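Local coordinates for AOC_like domain-containing protein (Frankia sp. Cc1.17, PDB 7DVI) that catalyses Diels-Alder cycloadditions, including exo-selective intermolecular reactions on non-natural substrates, at residues Ile28-Arg34 and Ser51-Tyr57; Glu62-Ile66 and Leu90-Asp94; Val112-Ala118 and Gly130-Arg135. All blocks are in the same frame, centred on the assembly; numbering follows the deposited sequence.

Contact 1 (Ile28-Arg34 and Ser51-Tyr57); sequences IWEPQIR and SYYDELY. With EDO (1,2-ethanediol), chain M; EDO (1,2-ethanediol), chain R.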
loop_
_atom_site.group_PDB
_atom_site.type_symbol
_atom_site.label_atom_id
_atom_site.label_comp_id
_atom_site.label_asym_id
_atom_site.label_seq_id
_atom_site.Cartn_x
_atom_site.Cartn_y
_atom_site.Cartn_z
ATOM N N ILE A 28 -10.360 -4.645 -19.735
ATOM C CA ILE A 28 -9.235 -4.019 -20.465
ATOM C C ILE A 28 -8.362 -5.126 -21.046
ATOM O O ILE A 28 -8.073 -6.118 -20.350
ATOM C CB ILE A 28 -8.424 -3.064 -19.575
ATOM C CG1 ILE A 28 -9.284 -1.884 -19.122
ATOM C CG2 ILE A 28 -7.146 -2.649 -20.288
ATOM C CD1 ILE A 28 -8.724 -1.132 -17.946
ATOM N N TRP A 29 -7.942 -4.899 -22.276
ATOM C CA TRP A 29 -6.998 -5.723 -23.051
ATOM C C TRP A 29 -5.731 -4.869 -23.079
ATOM O O TRP A 29 -5.794 -3.723 -23.585
ATOM C CB TRP A 29 -7.610 -6.045 -24.446
ATOM C CG TRP A 29 -6.768 -6.876 -25.365
ATOM C CD1 TRP A 29 -6.614 -8.235 -25.331
ATOM C CD2 TRP A 29 -5.983 -6.415 -26.487
ATOM N NE1 TRP A 29 -5.755 -8.636 -26.320
ATOM C CE2 TRP A 29 -5.356 -7.547 -27.048
ATOM C CE3 TRP A 29 -5.757 -5.167 -27.079
ATOM C CZ2 TRP A 29 -4.527 -7.456 -28.170
ATOM C CZ3 TRP A 29 -4.928 -5.073 -28.174
ATOM C CH2 TRP A 29 -4.317 -6.205 -28.710
ATOM N N GLU A 30 -4.626 -5.388 -22.548
ATOM C CA GLU A 30 -3.411 -4.572 -22.270
ATOM C C GLU A 30 -2.192 -5.241 -22.894
ATOM O O GLU A 30 -1.510 -6.062 -22.260
ATOM C CB GLU A 30 -3.269 -4.346 -20.754
ATOM C CG GLU A 30 -2.036 -3.529 -20.387
ATOM C CD GLU A 30 -1.876 -3.148 -18.914
ATOM O OE1 GLU A 30 -2.883 -3.204 -18.195
ATOM O OE2 GLU A 30 -0.687 -2.886 -18.490
ATOM N N PRO A 31 -1.888 -4.934 -24.175
ATOM C CA PRO A 31 -0.692 -5.477 -24.798
ATOM C C PRO A 31 0.547 -4.702 -24.370
ATOM O O PRO A 31 0.449 -3.472 -24.215
ATOM C CB PRO A 31 -0.955 -5.268 -26.300
ATOM C CG PRO A 31 -1.836 -4.042 -26.345
ATOM C CD PRO A 31 -2.736 -4.211 -25.138
ATOM N N GLN A 32 1.668 -5.425 -24.298
ATOM C CA GLN A 32 2.983 -4.861 -23.947
ATOM C C GLN A 32 3.656 -4.338 -25.209
ATOM O O GLN A 32 3.816 -5.123 -26.116
ATOM C CB GLN A 32 3.806 -5.937 -23.254
ATOM C CG GLN A 32 5.046 -5.353 -22.595
ATOM C CD GLN A 32 5.351 -6.039 -21.287
ATOM O OE1 GLN A 32 6.018 -7.067 -21.281
ATOM N NE2 GLN A 32 4.863 -5.478 -20.176
ATOM N N ILE A 33 4.056 -3.068 -25.251
ATOM C CA ILE A 33 4.719 -2.464 -26.433
ATOM C C ILE A 33 6.232 -2.551 -26.253
ATOM O O ILE A 33 6.983 -2.804 -27.249
ATOM C CB ILE A 33 4.249 -1.011 -26.631
ATOM C CG1 ILE A 33 2.726 -0.879 -26.585
ATOM C CG2 ILE A 33 4.847 -0.419 -27.901
ATOM C CD1 ILE A 33 1.976 -1.718 -27.604
ATOM N N ARG A 34 6.726 -2.316 -25.040
ATOM C CA ARG A 34 8.188 -2.486 -24.790
ATOM C C ARG A 34 8.390 -2.893 -23.332
ATOM O O ARG A 34 7.634 -2.409 -22.447
ATOM C CB ARG A 34 8.950 -1.226 -25.178
ATOM C CG ARG A 34 10.463 -1.366 -25.080
ATOM C CD ARG A 34 11.057 -2.463 -25.982
ATOM N NE ARG A 34 12.494 -2.706 -25.800
ATOM C CZ ARG A 34 13.470 -1.982 -26.345
ATOM N NH1 ARG A 34 13.168 -0.925 -27.076
ATOM N NH2 ARG A 34 14.745 -2.294 -26.147
ATOM N N SER A 51 11.135 -2.689 -16.521
ATOM C CA SER A 51 10.387 -1.470 -16.911
ATOM C C SER A 51 9.540 -1.855 -18.118
ATOM O O SER A 51 9.971 -2.737 -18.951
ATOM C CB SER A 51 11.301 -0.329 -17.213
ATOM O OG SER A 51 12.074 0.047 -16.077
ATOM N N TYR A 52 8.401 -1.193 -18.259
ATOM C CA TYR A 52 7.423 -1.554 -19.295
ATOM C C TYR A 52 6.623 -0.334 -19.749
ATOM O O TYR A 52 6.451 0.673 -19.020
ATOM C CB TYR A 52 6.523 -2.660 -18.789
ATOM C CG TYR A 52 5.709 -2.303 -17.578
ATOM C CD1 TYR A 52 4.518 -1.622 -17.700
ATOM C CD2 TYR A 52 6.159 -2.596 -16.300
ATOM C CE1 TYR A 52 3.771 -1.265 -16.584
ATOM C CE2 TYR A 52 5.428 -2.245 -15.180
ATOM C CZ TYR A 52 4.242 -1.544 -15.320
ATOM O OH TYR A 52 3.473 -1.257 -14.228
ATOM N N TYR A 53 6.156 -0.473 -20.975
ATOM C CA TYR A 53 5.266 0.461 -21.710
ATOM C C TYR A 53 4.204 -0.399 -22.373
ATOM O O TYR A 53 4.564 -1.233 -23.259
ATOM C CB TYR A 53 6.127 1.295 -22.660
ATOM C CG TYR A 53 5.415 1.961 -23.818
ATOM C CD1 TYR A 53 4.112 2.422 -23.732
ATOM C CD2 TYR A 53 6.087 2.147 -25.013
ATOM C CE1 TYR A 53 3.482 3.019 -24.814
ATOM C CE2 TYR A 53 5.482 2.749 -26.098
ATOM C CZ TYR A 53 4.175 3.182 -25.999
ATOM O OH TYR A 53 3.620 3.799 -27.076
ATOM N N ASP A 54 2.968 -0.235 -21.928
ATOM C CA ASP A 54 1.788 -1.034 -22.335
ATOM C C ASP A 54 0.758 -0.082 -22.909
ATOM O O ASP A 54 0.744 1.075 -22.480
ATOM C CB ASP A 54 1.100 -1.737 -21.180
ATOM C CG ASP A 54 1.905 -2.864 -20.554
ATOM O OD1 ASP A 54 2.981 -3.131 -21.049
ATOM O OD2 ASP A 54 1.391 -3.467 -19.612
ATOM N N GLU A 55 -0.033 -0.557 -23.869
ATOM C CA GLU A 55 -1.291 0.114 -24.238
ATOM C C GLU A 55 -2.431 -0.542 -23.478
ATOM O O GLU A 55 -2.298 -1.706 -23.053
ATOM C CB GLU A 55 -1.529 0.025 -25.741
ATOM C CG GLU A 55 -0.657 0.965 -26.531
ATOM C CD GLU A 55 -0.853 0.857 -28.039
ATOM O OE1 GLU A 55 -1.508 -0.102 -28.504
ATOM O OE2 GLU A 55 -0.381 1.748 -28.728
ATOM N N LEU A 56 -3.497 0.210 -23.286
ATOM C CA LEU A 56 -4.751 -0.312 -22.746
ATOM C C LEU A 56 -5.831 -0.019 -23.789
ATOM O O LEU A 56 -5.880 1.125 -24.283
ATOM C CB LEU A 56 -5.088 0.393 -21.429
ATOM C CG LEU A 56 -4.328 -0.104 -20.191
ATOM C CD1 LEU A 56 -2.909 0.422 -20.239
ATOM C CD2 LEU A 56 -5.039 0.349 -18.930
ATOM N N TYR A 57 -6.704 -1.002 -23.985
ATOM C CA TYR A 57 -7.909 -0.949 -24.834
ATOM C C TYR A 57 -9.097 -1.286 -23.946
ATOM O O TYR A 57 -9.008 -2.216 -23.113
ATOM C CB TYR A 57 -7.714 -1.878 -26.036
ATOM C CG TYR A 57 -6.644 -1.413 -26.985
ATOM C CD1 TYR A 57 -5.299 -1.658 -26.737
ATOM C CD2 TYR A 57 -6.982 -0.730 -28.149
ATOM C CE1 TYR A 57 -4.320 -1.184 -27.588
ATOM C CE2 TYR A 57 -6.015 -0.265 -29.011
ATOM C CZ TYR A 57 -4.684 -0.495 -28.732
ATOM O OH TYR A 57 -3.730 -0.071 -29.605
HETATM C C1 EDO M . 7.708 -6.684 -25.426
HETATM O O1 EDO M . 6.470 -6.768 -26.066
HETATM C C2 EDO M . 8.732 -6.084 -26.292
HETATM O O2 EDO M . 9.845 -5.593 -25.560
HETATM C C1 EDO R . 5.560 -7.771 -15.050
HETATM O O1 EDO R . 4.798 -8.180 -13.961
HETATM C C2 EDO R . 4.811 -6.823 -15.913
HETATM O O2 EDO R . 5.347 -6.701 -17.232
#
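A classic beta bulge interrupts the antiparallel hairpin of strands 22-37 and 49-57, where I33 and R34 both face Y53. Their backbone nitrogens converge on one acceptor: Y53 O lies 2.8 Å from I33 N and 3.0 Å from R34 N, with both donors in the carbonyl plane. Y53 N returns a bond to R34 O. I33 sets its CB over the centre of the Y53 ring, a CH-pi contact 4.0 Å from CB to the centroid, while its CD1 rests against the end of E55.

At the other end W29 and Y57 exchange two backbone bonds, and their rings form an offset edge-to-face pair, the edge of W29 toward the face of Y57 with planes 63° apart. CE3 of W29 comes within 3.6 Å of Y57 CD1. Y57 OH donates a very short 2.5 Å bond to E55 OE1.

Q32 NE2 donates to the syn lone pair of D54 OD1 at 3.1 Å, and also, almost straight (176°), to an ethanediol probably from the crystallisation liquor. With CG anti to the backbone nitrogen (chi1 179°) and the chain extended beyond it, E30 brings OE2 unusually close, 2.4 Å, to D54 OD2. Q32 probably helps fix the rotation of the D54 carboxyl group, and the salt bridge from R132 to E30 OE2 ties this acidic pair to the barrel interior.

Contact 2 (Glu62-Ile66 and Leu90-Asp94); sequences ELLGI and LFLRD. With EDO (1,2-ethanediol), chain I; EDO (1,2-ethanediol), chain H.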
loop_
_atom_site.group_PDB
_atom_site.type_symbol
_atom_site.label_atom_id
_atom_site.label_comp_id
_atom_site.label_asym_id
_atom_site.label_seq_id
_atom_site.Cartn_x
_atom_site.Cartn_y
_atom_site.Cartn_z
ATOM N N GLU A 62 -11.378 -0.312 -28.326
ATOM C CA GLU A 62 -10.940 1.091 -28.573
ATOM C C GLU A 62 -9.815 1.462 -27.581
ATOM O O GLU A 62 -9.897 1.047 -26.404
ATOM C CB GLU A 62 -12.096 2.054 -28.313
ATOM C CG GLU A 62 -13.359 1.762 -29.111
ATOM C CD GLU A 62 -13.412 2.456 -30.456
ATOM O OE1 GLU A 62 -14.533 2.697 -30.947
ATOM O OE2 GLU A 62 -12.331 2.758 -31.005
ATOM N N LEU A 63 -8.847 2.264 -28.007
ATOM C CA LEU A 63 -7.750 2.795 -27.152
ATOM C C LEU A 63 -8.294 3.539 -25.922
ATOM O O LEU A 63 -9.229 4.396 -26.021
ATOM C CB LEU A 63 -6.841 3.686 -27.993
ATOM C CG LEU A 63 -5.550 4.165 -27.313
ATOM C CD1 LEU A 63 -4.597 3.009 -27.022
ATOM C CD2 LEU A 63 -4.868 5.201 -28.173
ATOM N N LEU A 64 -7.771 3.176 -24.754
ATOM C CA LEU A 64 -8.099 3.869 -23.490
ATOM C C LEU A 64 -6.913 4.747 -23.106
ATOM O O LEU A 64 -7.133 5.904 -22.632
ATOM C CB LEU A 64 -8.452 2.839 -22.424
ATOM C CG LEU A 64 -8.940 3.388 -21.091
ATOM C CD1 LEU A 64 -10.284 4.123 -21.212
ATOM C CD2 LEU A 64 -9.077 2.239 -20.103
ATOM N N GLY A 65 -5.702 4.253 -23.329
ATOM C CA GLY A 65 -4.460 5.011 -23.153
ATOM C C GLY A 65 -3.261 4.099 -23.002
ATOM O O GLY A 65 -3.244 2.994 -23.606
ATOM N N ILE A 66 -2.295 4.552 -22.206
ATOM C CA ILE A 66 -0.995 3.854 -22.019
ATOM C C ILE A 66 -0.663 3.820 -20.514
ATOM O O ILE A 66 -1.194 4.625 -19.730
ATOM C CB ILE A 66 0.142 4.488 -22.847
ATOM C CG1 ILE A 66 0.566 5.840 -22.281
ATOM C CG2 ILE A 66 -0.186 4.565 -24.342
ATOM C CD1 ILE A 66 1.993 6.240 -22.597
ATOM N N LEU A 90 -0.494 5.919 -15.560
ATOM C CA LEU A 90 -1.471 5.631 -16.637
ATOM C C LEU A 90 -1.989 6.966 -17.186
ATOM O O LEU A 90 -2.409 7.837 -16.371
ATOM C CB LEU A 90 -2.577 4.762 -16.057
ATOM C CG LEU A 90 -2.087 3.440 -15.447
ATOM C CD1 LEU A 90 -2.018 3.530 -13.926
ATOM C CD2 LEU A 90 -2.979 2.275 -15.851
ATOM N N PHE A 91 -1.780 7.166 -18.483
ATOM C CA PHE A 91 -2.197 8.369 -19.247
ATOM C C PHE A 91 -3.365 7.925 -20.131
ATOM O O PHE A 91 -3.132 7.172 -21.086
ATOM C CB PHE A 91 -0.984 8.866 -20.021
ATOM C CG PHE A 91 0.087 9.422 -19.126
ATOM C CD1 PHE A 91 0.085 10.754 -18.746
ATOM C CD2 PHE A 91 1.093 8.580 -18.636
ATOM C CE1 PHE A 91 1.073 11.263 -17.919
ATOM C CE2 PHE A 91 2.100 9.091 -17.838
ATOM C CZ PHE A 91 2.075 10.421 -17.448
ATOM N N LEU A 92 -4.576 8.157 -19.671
ATOM C CA LEU A 92 -5.807 7.674 -20.335
ATOM C C LEU A 92 -6.575 8.829 -21.012
ATOM O O LEU A 92 -6.265 10.021 -20.759
ATOM C CB LEU A 92 -6.678 6.953 -19.312
ATOM C CG LEU A 92 -5.950 5.940 -18.429
ATOM C CD1 LEU A 92 -6.901 5.259 -17.511
ATOM C CD2 LEU A 92 -5.224 4.903 -19.265
ATOM N N ARG A 93 -7.514 8.462 -21.903
ATOM C CA ARG A 93 -8.323 9.422 -22.705
ATOM C C ARG A 93 -9.050 10.369 -21.721
ATOM O O ARG A 93 -9.096 11.555 -21.995
ATOM C CB ARG A 93 -9.188 8.657 -23.729
ATOM C CG ARG A 93 -10.293 7.754 -23.170
ATOM C CD ARG A 93 -10.992 6.867 -24.213
ATOM N NE ARG A 93 -12.038 6.008 -23.648
ATOM C CZ ARG A 93 -12.281 4.753 -24.018
ATOM N NH1 ARG A 93 -13.227 4.056 -23.414
ATOM N NH2 ARG A 93 -11.549 4.179 -24.944
ATOM N N ASP A 94 -9.499 9.867 -20.569
ATOM C CA ASP A 94 -10.332 10.613 -19.590
ATOM C C ASP A 94 -9.540 11.086 -18.344
ATOM O O ASP A 94 -10.144 11.690 -17.456
ATOM C CB ASP A 94 -11.545 9.760 -19.242
ATOM C CG ASP A 94 -11.210 8.404 -18.620
ATOM O OD1 ASP A 94 -9.999 8.062 -18.480
ATOM O OD2 ASP A 94 -12.148 7.701 -18.284
HETATM C C1 EDO I . -3.155 11.601 -21.576
HETATM O O1 EDO I . -3.842 11.931 -20.392
HETATM C C2 EDO I . -1.999 12.467 -21.874
HETATM O O2 EDO I . -2.063 13.702 -21.206
HETATM C C1 EDO H . -16.035 6.703 -18.461
HETATM O O1 EDO H . -16.089 5.970 -19.660
HETATM C C2 EDO H . -15.314 7.984 -18.559
HETATM O O2 EDO H . -14.475 8.092 -19.673
#
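G65 and L92 pass each other at the tight centre of this contact, their CA atoms only 4.1 Å apart in a non-hydrogen-bonded antiparallel pair. With no side chain on G65, its CA can lie 3.3 Å from F91 O. The next pair is held by two backbone bonds, I66 N to F91 O and F91 N to I66 O, and a third bond beyond the glycine runs 2.7 Å from R93 N to L64 O.

L64 and R93 supply the closest side-chain fit, crossing at about a right angle. L64 CD1 sits over the centre of one guanidinium face, 3.5 Å from R93 CZ. R93 starts with CG wedged between its backbone N and carbonyl carbon (chi1 66°), then runs extended so that NH2 reaches L63 O; this 2.6 Å bond comes in 47° above the carbonyl plane. R93 was modelled in two conformers, so these tip contacts hold for one of them, in which NH1 also makes a salt bridge to D58.

The exposed side is looser. I66 CG1 touches F91 CB at 4.1 Å, and the phenyl ring leads away from strand 63-66, beside I96, with an ethanediol lying obliquely to it.

On the other edge of strand 63-76, L64 and G65 together face L56 of the preceding strand, 49-57: a classic beta bulge, at the open end of the 63-76/82-92 hairpin in an antiparallel barrel.

Contact 3 (Val112-Ala118 and Gly130-Arg135); sequences VWVGYPA and GRREWR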
loop_
_atom_site.group_PDB
_atom_site.type_symbol
_atom_site.label_atom_id
_atom_site.label_comp_id
_atom_site.label_asym_id
_atom_site.label_seq_id
_atom_site.Cartn_x
_atom_site.Cartn_y
_atom_site.Cartn_z
ATOM N N VAL A 112 -3.250 -15.365 -11.415
ATOM C CA VAL A 112 -4.105 -14.810 -10.329
ATOM C C VAL A 112 -4.180 -13.296 -10.540
ATOM O O VAL A 112 -3.149 -12.695 -10.929
ATOM C CB VAL A 112 -3.554 -15.149 -8.935
ATOM C CG1 VAL A 112 -4.379 -14.530 -7.816
ATOM C CG2 VAL A 112 -3.434 -16.659 -8.754
ATOM N N TRP A 113 -5.351 -12.737 -10.273
ATOM C CA TRP A 113 -5.554 -11.275 -10.168
ATOM C C TRP A 113 -4.562 -10.684 -9.166
ATOM O O TRP A 113 -4.529 -11.114 -7.986
ATOM C CB TRP A 113 -6.987 -10.954 -9.761
ATOM C CG TRP A 113 -7.960 -10.953 -10.904
ATOM C CD1 TRP A 113 -8.934 -11.878 -11.136
ATOM C CD2 TRP A 113 -8.132 -9.935 -11.913
ATOM N NE1 TRP A 113 -9.664 -11.533 -12.242
ATOM C CE2 TRP A 113 -9.206 -10.347 -12.739
ATOM C CE3 TRP A 113 -7.470 -8.746 -12.229
ATOM C CZ2 TRP A 113 -9.641 -9.608 -13.838
ATOM C CZ3 TRP A 113 -7.906 -7.999 -13.306
ATOM C CH2 TRP A 113 -8.961 -8.441 -14.114
ATOM N N VAL A 114 -3.790 -9.700 -9.614
ATOM C CA VAL A 114 -2.978 -8.878 -8.685
ATOM C C VAL A 114 -3.427 -7.426 -8.818
ATOM O O VAL A 114 -4.140 -7.086 -9.778
ATOM C CB VAL A 114 -1.479 -9.053 -8.983
ATOM C CG1 VAL A 114 -1.046 -10.519 -8.838
ATOM C CG2 VAL A 114 -1.083 -8.504 -10.346
ATOM N N GLY A 115 -2.985 -6.591 -7.898
ATOM C CA GLY A 115 -3.017 -5.127 -8.087
ATOM C C GLY A 115 -2.704 -4.393 -6.806
ATOM O O GLY A 115 -2.284 -5.037 -5.796
ATOM N N TYR A 116 -2.908 -3.074 -6.830
ATOM C CA TYR A 116 -2.421 -2.189 -5.751
ATOM C C TYR A 116 -3.105 -0.821 -5.873
ATOM O O TYR A 116 -3.783 -0.523 -6.872
ATOM C CB TYR A 116 -0.902 -2.050 -5.869
ATOM C CG TYR A 116 -0.402 -2.109 -7.292
ATOM C CD1 TYR A 116 -0.521 -1.048 -8.167
ATOM C CD2 TYR A 116 0.183 -3.271 -7.776
ATOM C CE1 TYR A 116 -0.094 -1.151 -9.483
ATOM C CE2 TYR A 116 0.592 -3.389 -9.083
ATOM C CZ TYR A 116 0.442 -2.337 -9.962
ATOM O OH TYR A 116 0.894 -2.475 -11.265
ATOM N N PRO A 117 -2.957 0.010 -4.831
ATOM C CA PRO A 117 -3.624 1.309 -4.789
ATOM C C PRO A 117 -3.260 2.223 -5.964
ATOM O O PRO A 117 -2.158 2.217 -6.475
ATOM C CB PRO A 117 -3.189 1.910 -3.440
ATOM C CG PRO A 117 -2.859 0.677 -2.600
ATOM C CD PRO A 117 -2.245 -0.298 -3.573
ATOM N N ALA A 118 -4.242 3.064 -6.282
ATOM C CA ALA A 118 -4.188 4.041 -7.365
ATOM C C ALA A 118 -4.866 5.339 -6.893
ATOM O O ALA A 118 -5.813 5.269 -6.100
ATOM C CB ALA A 118 -4.862 3.453 -8.571
ATOM N N GLY A 130 -8.443 4.315 -5.510
ATOM C CA GLY A 130 -8.948 2.940 -5.642
ATOM C C GLY A 130 -7.802 1.993 -6.004
ATOM O O GLY A 130 -6.751 2.046 -5.329
ATOM N N ARG A 131 -7.943 1.245 -7.081
ATOM C CA ARG A 131 -7.035 0.134 -7.400
ATOM C C ARG A 131 -6.906 0.002 -8.891
ATOM O O ARG A 131 -7.867 0.336 -9.626
ATOM C CB ARG A 131 -7.577 -1.165 -6.818
ATOM C CG ARG A 131 -7.332 -1.273 -5.323
ATOM C CD ARG A 131 -7.827 -2.601 -4.801
ATOM N NE ARG A 131 -7.172 -3.757 -5.437
ATOM C CZ ARG A 131 -6.022 -4.304 -5.046
ATOM N NH1 ARG A 131 -5.333 -3.769 -4.058
ATOM N NH2 ARG A 131 -5.545 -5.368 -5.657
ATOM N N ARG A 132 -5.712 -0.413 -9.284
ATOM C CA ARG A 132 -5.312 -0.811 -10.645
ATOM C C ARG A 132 -5.010 -2.300 -10.469
ATOM O O ARG A 132 -4.279 -2.640 -9.563
ATOM C CB ARG A 132 -4.097 -0.030 -11.137
ATOM C CG ARG A 132 -3.654 -0.374 -12.551
ATOM C CD ARG A 132 -2.888 -1.670 -12.739
ATOM N NE ARG A 132 -1.914 -1.552 -13.799
ATOM C CZ ARG A 132 -2.039 -2.010 -15.026
ATOM N NH1 ARG A 132 -3.116 -2.669 -15.391
ATOM N NH2 ARG A 132 -1.079 -1.809 -15.890
ATOM N N GLU A 133 -5.620 -3.137 -11.285
ATOM C CA GLU A 133 -5.536 -4.604 -11.154
ATOM C C GLU A 133 -5.253 -5.177 -12.528
ATOM O O GLU A 133 -5.527 -4.487 -13.533
ATOM C CB GLU A 133 -6.828 -5.161 -10.558
ATOM C CG GLU A 133 -7.013 -4.861 -9.094
ATOM C CD GLU A 133 -8.428 -5.080 -8.584
ATOM O OE1 GLU A 133 -9.302 -5.520 -9.371
ATOM O OE2 GLU A 133 -8.663 -4.755 -7.414
ATOM N N TRP A 134 -4.736 -6.405 -12.568
ATOM C CA TRP A 134 -4.470 -7.103 -13.846
ATOM C C TRP A 134 -4.250 -8.578 -13.537
ATOM O O TRP A 134 -4.028 -8.923 -12.353
ATOM C CB TRP A 134 -3.288 -6.516 -14.606
ATOM C CG TRP A 134 -2.057 -6.280 -13.778
ATOM C CD1 TRP A 134 -1.799 -5.214 -12.959
ATOM C CD2 TRP A 134 -0.880 -7.098 -13.734
ATOM N NE1 TRP A 134 -0.566 -5.325 -12.382
ATOM C CE2 TRP A 134 0.030 -6.465 -12.858
ATOM C CE3 TRP A 134 -0.515 -8.282 -14.359
ATOM C CZ2 TRP A 134 1.281 -6.998 -12.580
ATOM C CZ3 TRP A 134 0.722 -8.812 -14.085
ATOM C CH2 TRP A 134 1.592 -8.187 -13.192
ATOM N N ARG A 135 -4.282 -9.399 -14.580
ATOM C CA ARG A 135 -3.895 -10.830 -14.498
ATOM C C ARG A 135 -3.357 -11.283 -15.850
ATOM O O ARG A 135 -3.765 -10.760 -16.919
ATOM C CB ARG A 135 -5.030 -11.716 -14.002
ATOM C CG ARG A 135 -6.256 -11.669 -14.893
ATOM C CD ARG A 135 -7.142 -12.862 -14.658
ATOM N NE ARG A 135 -8.425 -12.655 -15.304
ATOM C CZ ARG A 135 -9.499 -13.422 -15.121
ATOM N NH1 ARG A 135 -9.444 -14.472 -14.327
ATOM N NH2 ARG A 135 -10.633 -13.134 -15.730
HETATM O O HOH W 1 -3.555 -7.398 -4.456
#
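R135 lies along one face of the W113 indole, and its side chain can be followed atom by atom. CB begins 3.7 Å from V112 O. CG passes over the centre of the ring system, 3.9 Å from W113 CD2. CD makes a CH-pi contact, 3.8 Å from the centroid of the five-membered ring. NE continues over the NE1-CE2 bond, and CZ stops 3.4 Å from W113 NE1, the guanidinium and indole planes only 24° apart. NH1 lies 3.6 Å from W113 NE1, and NH2 is more distant, near NE1 and CZ2. CG sits between the backbone N and the carbonyl carbon (chi1 60°), the chain then stays extended, and NE makes a salt bridge to E144.

On the V114, Y116, R132 and W134 face, V114 CG2 sits over the six-membered ring of W134 at 3.5 Å from its centroid. The W134 edge gives a weak 3.4 Å bond from NE1 to Y116 OH, whose stronger partner is E88. R132 makes salt bridges to E88 and E30 within the barrel.

On the opposite face, R131 and E133 of the same strand form a salt bridge, NE to the anti lone pair of OE2 at 2.7 Å, while a water links R131 NH2 to G115 O.

V114 and W134 pack against helix 105-109, and A118 and R132 against strand 95-104. Strand 143-150 pairs with 130-135 on its other side and meets W113.

All three contacts join strands adjacent in sequence within one eight-stranded antiparallel barrel of the allene oxide cyclase type, and they follow one another along the chain. Contacts 1 and 2 have centres about 11 Å apart and share a seam, because strands 49-57 and 63-76 are neighbours: L56 bonds through its backbone to L64 and G65. The centre of contact 3 is about 15 Å from contact 1 and about 17 Å from contact 2. Its R132 makes salt bridges to E30 and to E88, on strand 82-92 of contact 2, but packs only loosely on L90. R132 and E30 lie beside a dimethyl sulfoxide, probably from the crystallisation liquor, which may mark a pocket in the barrel.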